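PDB 5UI9: oxidoreductase protein, which probably catalyses an NAD-dependent oxidation or reduction of a small hydroxy compound, as a member of the GFO/IDH/MocA oxidoreductase family. Local coordinates for residues G66-V71 and H90-I95; E172-E177 and V230-K235; G192-L197 and L218-G223. All blocks are in the same frame, centred on the assembly; numbering follows the deposited sequence.

In the fold
Interaction 1 ties two neighbouring parallel strands of the Rossmann domain, which binds NAD, whereas interactions 2 and 3 belong to the C-terminal domain. Interaction 2 touches the bound dihydroxy-methylpropanoic acid through Y232, whose side chain is also about 8 Å from NAD; in interaction 1 the I95 side chain comes within about 9 Å of the same cofactor. The centres of interactions 1 and 2 are about 34 Å apart, on opposite sides of the chain's centre. Interactions 2 and 3 meet the same sheet through the adjacent strands 225-231 and 213-220, with nearest atoms about 8 Å apart, and both reach the second subunit.

Interaction 1 of 3, residues G66-V71 and H90-I95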
loop_
_atom_site.group_PDB
_atom_site.type_symbol
_atom_site.label_atom_id
_atom_site.label_comp_id
_atom_site.label_asym_id
_atom_site.label_seq_id
_atom_site.Cartn_x
_atom_site.Cartn_y
_atom_site.Cartn_z
ATOM N N GLY A 66 18.471 44.375 -12.610
ATOM C CA GLY A 66 19.277 43.631 -11.648
ATOM C C GLY A 66 19.099 44.145 -10.230
ATOM O O GLY A 66 18.003 44.567 -9.844
ATOM N N GLY A 67 20.186 44.128 -9.464
ATOM C CA GLY A 67 20.172 44.565 -8.073
ATOM C C GLY A 67 19.700 43.506 -7.088
ATOM O O GLY A 67 19.222 43.849 -6.007
ATOM N N PHE A 68 19.845 42.224 -7.443
ATOM C CA PHE A 68 19.487 41.115 -6.547
ATOM C C PHE A 68 20.460 39.938 -6.663
ATOM O O PHE A 68 21.008 39.672 -7.733
ATOM C CB PHE A 68 18.038 40.649 -6.780
ATOM C CG PHE A 68 17.667 40.498 -8.223
ATOM C CD1 PHE A 68 17.153 41.582 -8.935
ATOM C CD2 PHE A 68 17.824 39.278 -8.874
ATOM C CE1 PHE A 68 16.811 41.450 -10.272
ATOM C CE2 PHE A 68 17.484 39.139 -10.213
ATOM C CZ PHE A 68 16.972 40.224 -10.911
ATOM N N ASP A 69 20.657 39.245 -5.543
ATOM C CA ASP A 69 21.601 38.121 -5.438
ATOM C C ASP A 69 20.993 36.762 -5.816
ATOM O O ASP A 69 21.720 35.824 -6.142
ATOM C CB ASP A 69 22.149 38.039 -4.009
ATOM C CG ASP A 69 22.780 39.339 -3.556
ATOM O OD1 ASP A 69 23.675 39.833 -4.266
ATOM O OD2 ASP A 69 22.368 39.868 -2.504
ATOM N N PHE A 70 19.673 36.640 -5.741
ATOM C CA PHE A 70 19.015 35.413 -6.184
ATOM C C PHE A 70 17.604 35.663 -6.664
ATOM O O PHE A 70 17.018 36.727 -6.417
ATOM C CB PHE A 70 19.023 34.361 -5.076
ATOM C CG PHE A 70 18.159 34.707 -3.899
ATOM C CD1 PHE A 70 18.671 35.436 -2.835
ATOM C CD2 PHE A 70 16.827 34.281 -3.842
ATOM C CE1 PHE A 70 17.879 35.750 -1.740
ATOM C CE2 PHE A 70 16.029 34.589 -2.749
ATOM C CZ PHE A 70 16.555 35.321 -1.695
ATOM N N VAL A 71 17.066 34.665 -7.354
ATOM C CA VAL A 71 15.718 34.733 -7.881
ATOM C C VAL A 71 14.899 33.554 -7.343
ATOM O O VAL A 71 15.398 32.430 -7.268
ATOM C CB VAL A 71 15.723 34.827 -9.432
ATOM C CG1 VAL A 71 16.265 33.563 -10.098
ATOM C CG2 VAL A 71 14.333 35.149 -9.949
ATOM N N HIS A 90 22.013 35.695 -16.791
ATOM C CA HIS A 90 22.341 36.846 -15.919
ATOM C C HIS A 90 23.177 36.479 -14.683
ATOM O O HIS A 90 23.431 37.344 -13.841
ATOM C CB HIS A 90 21.061 37.581 -15.496
ATOM C CG HIS A 90 20.444 38.380 -16.598
ATOM N ND1 HIS A 90 19.567 37.835 -17.512
ATOM C CD2 HIS A 90 20.594 39.680 -16.948
ATOM C CE1 HIS A 90 19.192 38.769 -18.368
ATOM N NE2 HIS A 90 19.803 39.896 -18.050
ATOM N N LYS A 91 23.614 35.216 -14.602
ATOM C CA LYS A 91 24.403 34.668 -13.490
ATOM C C LYS A 91 23.801 34.952 -12.109
ATOM O O LYS A 91 24.502 35.330 -11.172
ATOM C CB LYS A 91 25.865 35.130 -13.580
ATOM C CG LYS A 91 26.610 34.569 -14.781
ATOM C CD LYS A 91 28.035 35.103 -14.857
ATOM C CE LYS A 91 28.682 34.802 -16.206
ATOM N NZ LYS A 91 28.718 33.339 -16.507
ATOM N N VAL A 92 22.491 34.740 -12.006
ATOM C CA VAL A 92 21.743 34.921 -10.773
ATOM C C VAL A 92 21.339 33.535 -10.266
ATOM O O VAL A 92 20.661 32.799 -10.986
ATOM C CB VAL A 92 20.491 35.793 -11.012
ATOM C CG1 VAL A 92 19.607 35.847 -9.771
ATOM C CG2 VAL A 92 20.906 37.197 -11.436
ATOM N N PRO A 93 21.773 33.161 -9.039
ATOM C CA PRO A 93 21.303 31.924 -8.413
ATOM C C PRO A 93 19.778 31.843 -8.362
ATOM O O PRO A 93 19.117 32.846 -8.074
ATOM C CB PRO A 93 21.889 32.007 -7.001
ATOM C CG PRO A 93 23.139 32.825 -7.163
ATOM C CD PRO A 93 22.920 33.745 -8.317
ATOM N N ALA A 94 19.237 30.655 -8.631
ATOM C CA ALA A 94 17.805 30.496 -8.873
ATOM C C ALA A 94 17.164 29.409 -8.020
ATOM O O ALA A 94 17.705 28.310 -7.884
ATOM C CB ALA A 94 17.557 30.195 -10.345
ATOM N N ILE A 95 15.999 29.739 -7.467
ATOM C CA ILE A 95 15.081 28.764 -6.888
ATOM C C ILE A 95 13.910 28.617 -7.860
ATOM O O ILE A 95 13.433 29.613 -8.411
ATOM C CB ILE A 95 14.552 29.217 -5.510
ATOM C CG1 ILE A 95 15.712 29.489 -4.542
ATOM C CG2 ILE A 95 13.608 28.169 -4.928
ATOM C CD1 ILE A 95 15.319 30.272 -3.308
#
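V71 is gripped through both its backbone N and its O by the neighbouring strand: its N donates to P93 O at 2.8 Å, and its O accepts from I95 N, also at 2.8 Å. The second bond is nearly straight, 174° at the hydrogen. Each carbonyl also receives a weaker CA-H...O contact, P93 O from F70 CA at 3.2 Å and V71 O from A94 CA. This alternation is the ladder of a parallel pair, with V71 bridged to A94 and their side chains on one face, where V71 CG1 meets A94 CB at 3.6 Å.

V92 packs from just ahead of the strand. Its CG1, placed opposite the backbone N (chi1 173°), lies against the main chain of F70 and V71 and at the same time comes to the edge of the F68 ring, near the ring plane, 3.9 Å from CE2. The two side chains run at about a right angle. P93 CD, with CG beside it, rests on D69 O at 3.2 Å, and P93 CB faces F70 CB. The F70 ring itself leads off to other partners, W302 in an edge-to-face pair and W24; I95 CD1 only brushes it obliquely. D69 turns its carboxylate away to the backbone N of K7 on strand 6-11, which flanks strand 70-73 on the side away from strand 94-97.

Before the pair begins, K91 is the C-prime residue of a Schellman motif that ends helix 80-89, and the chain then turns into strand 94-97. Strand 70-73, helix 80-89 and strand 94-97 thus form a beta-alpha-beta crossover in the central parallel sheet of the NAD-binding Rossmann fold.

Interaction 2 of 3, residues E172-E177 and V230-K235. With 8A1 ((2S)-2,3-dihydroxy-2-methylpropanoic acid), chain D.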
loop_
_atom_site.group_PDB
_atom_site.type_symbol
_atom_site.label_atom_id
_atom_site.label_comp_id
_atom_site.label_asym_id
_atom_site.label_seq_id
_atom_site.Cartn_x
_atom_site.Cartn_y
_atom_site.Cartn_z
ATOM N N GLU A 172 -4.776 17.784 -18.304
ATOM C CA GLU A 172 -4.894 16.357 -18.642
ATOM C C GLU A 172 -4.163 15.514 -17.595
ATOM O O GLU A 172 -4.610 14.429 -17.241
ATOM C CB GLU A 172 -4.286 16.085 -20.027
ATOM C CG GLU A 172 -4.666 14.743 -20.650
ATOM C CD GLU A 172 -5.772 14.856 -21.692
ATOM O OE1 GLU A 172 -6.805 15.501 -21.411
ATOM O OE2 GLU A 172 -5.609 14.294 -22.798
ATOM N N ARG A 173 -3.020 16.024 -17.142
ATOM C CA ARG A 173 -2.279 15.483 -16.005
ATOM C C ARG A 173 -2.633 16.272 -14.748
ATOM O O ARG A 173 -2.770 17.496 -14.803
ATOM C CB ARG A 173 -0.782 15.599 -16.263
ATOM C CG ARG A 173 -0.311 14.797 -17.462
ATOM C CD ARG A 173 1.203 14.806 -17.572
ATOM N NE ARG A 173 1.681 13.779 -18.501
ATOM C CZ ARG A 173 2.962 13.466 -18.711
ATOM N NH1 ARG A 173 3.948 14.093 -18.059
ATOM N NH2 ARG A 173 3.260 12.507 -19.583
ATOM N N PHE A 174 -2.769 15.574 -13.618
ATOM C CA PHE A 174 -3.070 16.215 -12.332
ATOM C C PHE A 174 -2.205 15.622 -11.213
ATOM O O PHE A 174 -1.104 16.111 -10.998
ATOM C CB PHE A 174 -4.592 16.197 -12.038
ATOM C CG PHE A 174 -4.975 16.554 -10.609
ATOM C CD1 PHE A 174 -4.301 17.544 -9.893
ATOM C CD2 PHE A 174 -6.048 15.908 -9.994
ATOM C CE1 PHE A 174 -4.665 17.856 -8.586
ATOM C CE2 PHE A 174 -6.420 16.220 -8.691
ATOM C CZ PHE A 174 -5.728 17.193 -7.984
ATOM N N ILE A 175 -2.663 14.568 -10.535
ATOM C CA ILE A 175 -2.143 14.272 -9.189
ATOM C C ILE A 175 -0.669 13.834 -9.109
ATOM O O ILE A 175 0.007 14.215 -8.159
ATOM C CB ILE A 175 -3.054 13.292 -8.410
ATOM C CG1 ILE A 175 -2.769 13.376 -6.902
ATOM C CG2 ILE A 175 -2.903 11.864 -8.921
ATOM C CD1 ILE A 175 -3.808 12.679 -6.056
ATOM N N ILE A 176 -0.158 13.073 -10.079
ATOM C CA ILE A 176 1.255 12.658 -10.020
ATOM C C ILE A 176 2.182 13.879 -10.180
ATOM O O ILE A 176 3.123 14.064 -9.394
ATOM C CB ILE A 176 1.633 11.554 -11.041
ATOM C CG1 ILE A 176 0.712 10.336 -10.905
ATOM C CG2 ILE A 176 3.088 11.130 -10.845
ATOM C CD1 ILE A 176 1.018 9.205 -11.866
ATOM N N GLU A 177 1.895 14.698 -11.190
ATOM C CA GLU A 177 2.611 15.951 -11.437
ATOM C C GLU A 177 2.489 16.957 -10.282
ATOM O O GLU A 177 3.461 17.612 -9.932
ATOM C CB GLU A 177 2.094 16.598 -12.728
ATOM C CG GLU A 177 2.807 17.881 -13.133
ATOM C CD GLU A 177 2.227 18.543 -14.375
ATOM O OE1 GLU A 177 2.709 19.643 -14.717
ATOM O OE2 GLU A 177 1.296 17.987 -15.005
ATOM N N VAL A 230 -1.430 7.837 -3.799
ATOM C CA VAL A 230 -1.949 9.184 -3.681
ATOM C C VAL A 230 -3.368 9.259 -4.235
ATOM O O VAL A 230 -3.722 8.538 -5.177
ATOM C CB VAL A 230 -1.021 10.235 -4.355
ATOM C CG1 VAL A 230 0.340 10.235 -3.676
ATOM C CG2 VAL A 230 -0.873 10.003 -5.854
ATOM N N SER A 231 -4.172 10.128 -3.625
ATOM C CA SER A 231 -5.563 10.316 -4.009
ATOM C C SER A 231 -6.067 11.668 -3.532
ATOM O O SER A 231 -5.796 12.053 -2.389
ATOM C CB SER A 231 -6.435 9.213 -3.393
ATOM O OG SER A 231 -7.825 9.454 -3.602
ATOM N N TYR A 232 -6.777 12.380 -4.408
ATOM C CA TYR A 232 -7.585 13.551 -4.030
ATOM C C TYR A 232 -9.105 13.261 -4.101
ATOM O O TYR A 232 -9.922 14.191 -4.122
ATOM C CB TYR A 232 -7.208 14.772 -4.880
ATOM C CG TYR A 232 -6.155 15.666 -4.248
ATOM C CD1 TYR A 232 -6.362 16.241 -2.986
ATOM C CD2 TYR A 232 -4.960 15.956 -4.907
ATOM C CE1 TYR A 232 -5.413 17.072 -2.408
ATOM C CE2 TYR A 232 -4.005 16.781 -4.328
ATOM C CZ TYR A 232 -4.238 17.334 -3.084
ATOM O OH TYR A 232 -3.301 18.151 -2.505
ATOM N N ALA A 233 -9.476 11.978 -4.100
ATOM C CA ALA A 233 -10.888 11.558 -4.094
ATOM C C ALA A 233 -11.226 10.646 -2.897
ATOM O O ALA A 233 -12.158 9.847 -2.963
ATOM C CB ALA A 233 -11.223 10.864 -5.406
ATOM N N THR A 234 -10.479 10.796 -1.803
ATOM C CA THR A 234 -10.632 9.964 -0.619
ATOM C C THR A 234 -11.442 10.737 0.429
ATOM O O THR A 234 -11.041 11.824 0.844
ATOM C CB THR A 234 -9.249 9.550 -0.082
ATOM O OG1 THR A 234 -8.574 8.758 -1.071
ATOM C CG2 THR A 234 -9.366 8.733 1.204
ATOM N N LYS A 235 -12.575 10.174 0.852
ATOM C CA LYS A 235 -13.512 10.854 1.765
ATOM C C LYS A 235 -13.470 10.212 3.141
ATOM O O LYS A 235 -14.109 9.174 3.381
ATOM C CB LYS A 235 -14.928 10.813 1.193
ATOM C CG LYS A 235 -15.055 11.644 -0.072
ATOM C CD LYS A 235 -16.281 11.288 -0.898
ATOM C CE LYS A 235 -16.283 12.090 -2.193
ATOM N NZ LYS A 235 -17.544 11.899 -2.948
HETATM O OXT 8A1 D . 1.508 21.420 -1.890
HETATM C C 8A1 D . 1.350 21.268 -3.126
HETATM O O 8A1 D . 2.312 21.240 -3.925
HETATM C CA 8A1 D . -0.043 21.099 -3.674
HETATM C CB 8A1 D . -0.290 19.594 -3.772
HETATM O O1 8A1 D . -1.652 19.300 -4.099
HETATM O O2 8A1 D . -0.133 21.706 -4.974
HETATM C C3 8A1 D . -1.057 21.793 -2.763
#
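F174 and Y232 lie with their ring planes almost parallel, 14° apart, but offset almost clear of one another, with centroids 5.7 Å from each other; the two side chains run roughly perpendicular. The contact joins the start of helix 175-191 to the end of strand 225-231 in the C-terminal domain of the GFO/IDH/MocA fold, where F174 holds the N-cap position. F174 CZ makes the approach, reaching Y232 CD2 at 3.4 Å from an oblique direction. Next along the chain, I175 points across to the strand. With CG1 opposite the backbone N (chi1 -161°) and the chain extended beyond it, CD1 rests against the backbone, 3.4 Å from Y232 N. The same methyl also meets the Y232 ring obliquely at CD2, 3.7 Å away, and V230 CG2 at 4.0 Å, where I175 and V230 run antiparallel alongside each other.

At the strand's end, S231 OG accepts from A233 N in an ST turn and donates to T234 OG1, which is also bonded to D249 of the second subunit. F174 N and I176 N are both held by the carboxylate of E211. K98, Q165, D178 and H182 also hydrogen-bond the ligand. Packed by F174 and I175, the Y232 ring presents its edge to it, and Y232 OH donates to 8A1 O1 at 2.6 Å.

Interaction 3 of 3, residues G192-L197 and L218-G223; sequences GDVATL and LDHQNG
T196 OG1 donates to D219 OD2 at 2.6 Å, meeting the carboxylate on its anti side and 16° out of its plane. A chi1 of 54° swings OG1 toward D219, whose side chain lies on the same sheet face. The other oxygen, D219 OD1, is salt-bridged to R200 of the second subunit, so this carboxylate ties the strand pair to the subunit interface. H220 ND1 reaches G192 O at 2.8 Å; the oxygen lies in the imidazole plane, while the donor stands well above the carbonyl plane. NE2 of this ring goes to S226, which fixes the ring's rotation from both nitrogens.

Toward the type I turn H220-G223, Q221 N meets D193 O at 3.0 Å along a straight path, and a water links D193 O to N222 N. Further from the turn, D219 O takes A195 N at 2.8 Å and, weakly, T196 N, whereas D219 N donates to T196 O.

Packing follows on the side of L197 and L218, which run alongside in the same sense, with L197 CD1 3.5 Å from L218 CD2. V194 CG2 adds to this at L218 CD1. Outside the sheet, D193 is salt-bridged to R188 of the preceding helix.

A195 and T196 both face D219, a classic beta bulge in the antiparallel hairpin of strands 194-202 and 213-220.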
loop_
_atom_site.group_PDB
_atom_site.type_symbol
_atom_site.label_atom_id
_atom_site.label_comp_id
_atom_site.label_asym_id
_atom_site.label_seq_id
_atom_site.Cartn_x
_atom_site.Cartn_y
_atom_site.Cartn_z
ATOM N N GLY A 192 16.107 6.010 -0.609
ATOM C CA GLY A 192 17.074 6.138 -1.702
ATOM C C GLY A 192 16.489 6.027 -3.102
ATOM O O GLY A 192 15.294 5.731 -3.290
ATOM N N ASP A 193 17.364 6.232 -4.085
ATOM C CA ASP A 193 16.983 6.301 -5.501
ATOM C C ASP A 193 16.384 4.982 -5.989
ATOM O O ASP A 193 16.653 3.913 -5.424
ATOM C CB ASP A 193 18.183 6.690 -6.386
ATOM C CG ASP A 193 18.768 8.065 -6.039
ATOM O OD1 ASP A 193 18.034 8.935 -5.520
ATOM O OD2 ASP A 193 19.973 8.271 -6.295
ATOM N N VAL A 194 15.593 5.090 -7.055
ATOM C CA VAL A 194 14.727 4.021 -7.539
ATOM C C VAL A 194 15.292 3.438 -8.830
ATOM O O VAL A 194 15.754 4.184 -9.699
ATOM C CB VAL A 194 13.298 4.571 -7.785
ATOM C CG1 VAL A 194 12.392 3.538 -8.455
ATOM C CG2 VAL A 194 12.685 5.062 -6.476
ATOM N N ALA A 195 15.252 2.109 -8.940
ATOM C CA ALA A 195 15.723 1.387 -10.127
ATOM C C ALA A 195 14.604 1.220 -11.142
ATOM O O ALA A 195 14.766 1.563 -12.316
ATOM C CB ALA A 195 16.272 0.020 -9.737
ATOM N N THR A 196 13.477 0.675 -10.683
ATOM C CA THR A 196 12.315 0.414 -11.542
ATOM C C THR A 196 11.022 0.826 -10.846
ATOM O O THR A 196 10.963 0.934 -9.618
ATOM C CB THR A 196 12.226 -1.067 -11.979
ATOM O OG1 THR A 196 12.244 -1.912 -10.828
ATOM C CG2 THR A 196 13.391 -1.452 -12.878
ATOM N N LEU A 197 9.994 1.044 -11.659
ATOM C CA LEU A 197 8.750 1.666 -11.223
ATOM C C LEU A 197 7.566 1.160 -12.056
ATOM O O LEU A 197 7.693 0.981 -13.266
ATOM C CB LEU A 197 8.907 3.183 -11.370
ATOM C CG LEU A 197 7.767 4.119 -10.978
ATOM C CD1 LEU A 197 8.295 5.455 -10.474
ATOM C CD2 LEU A 197 6.784 4.340 -12.123
ATOM N N LEU A 218 7.469 0.856 -6.186
ATOM C CA LEU A 218 8.879 1.225 -6.386
ATOM C C LEU A 218 9.833 0.100 -6.010
ATOM O O LEU A 218 9.706 -0.492 -4.949
ATOM C CB LEU A 218 9.233 2.444 -5.537
ATOM C CG LEU A 218 8.457 3.750 -5.748
ATOM C CD1 LEU A 218 8.968 4.832 -4.798
ATOM C CD2 LEU A 218 8.541 4.233 -7.190
ATOM N N ASP A 219 10.798 -0.174 -6.879
ATOM C CA ASP A 219 11.914 -1.058 -6.558
ATOM C C ASP A 219 13.140 -0.171 -6.361
ATOM O O ASP A 219 13.673 0.373 -7.326
ATOM C CB ASP A 219 12.113 -2.067 -7.681
ATOM C CG ASP A 219 10.813 -2.786 -8.051
ATOM O OD1 ASP A 219 10.214 -3.431 -7.162
ATOM O OD2 ASP A 219 10.379 -2.713 -9.225
ATOM N N HIS A 220 13.556 0.009 -5.109
ATOM C CA HIS A 220 14.700 0.877 -4.800
ATOM C C HIS A 220 16.022 0.182 -5.124
ATOM O O HIS A 220 16.103 -1.042 -5.099
ATOM C CB HIS A 220 14.652 1.332 -3.344
ATOM C CG HIS A 220 13.479 2.208 -3.031
ATOM N ND1 HIS A 220 13.559 3.583 -3.029
ATOM C CD2 HIS A 220 12.195 1.904 -2.723
ATOM C CE1 HIS A 220 12.377 4.090 -2.725
ATOM N NE2 HIS A 220 11.530 3.091 -2.534
ATOM N N GLN A 221 17.053 0.968 -5.441
ATOM C CA GLN A 221 18.378 0.417 -5.787
ATOM C C GLN A 221 19.005 -0.402 -4.648
ATOM O O GLN A 221 19.696 -1.389 -4.905
ATOM C CB GLN A 221 19.335 1.536 -6.230
ATOM C CG GLN A 221 18.940 2.202 -7.546
ATOM C CD GLN A 221 19.785 3.421 -7.895
ATOM O OE1 GLN A 221 20.726 3.777 -7.181
ATOM N NE2 GLN A 221 19.448 4.068 -9.004
ATOM N N ASN A 222 18.740 -0.006 -3.399
ATOM C CA ASN A 222 19.221 -0.739 -2.205
ATOM C C ASN A 222 18.463 -2.045 -1.876
ATOM O O ASN A 222 18.736 -2.665 -0.847
ATOM C CB ASN A 222 19.237 0.189 -0.965
ATOM C CG ASN A 222 17.837 0.573 -0.462
ATOM O OD1 ASN A 222 16.824 -0.047 -0.802
ATOM N ND2 ASN A 222 17.787 1.609 0.361
ATOM N N GLY A 223 17.493 -2.436 -2.705
ATOM C CA GLY A 223 16.742 -3.672 -2.497
ATOM C C GLY A 223 15.355 -3.476 -1.914
ATOM O O GLY A 223 14.495 -4.329 -2.100
HETATM O O HOH W 1 17.773 3.010 -2.785
#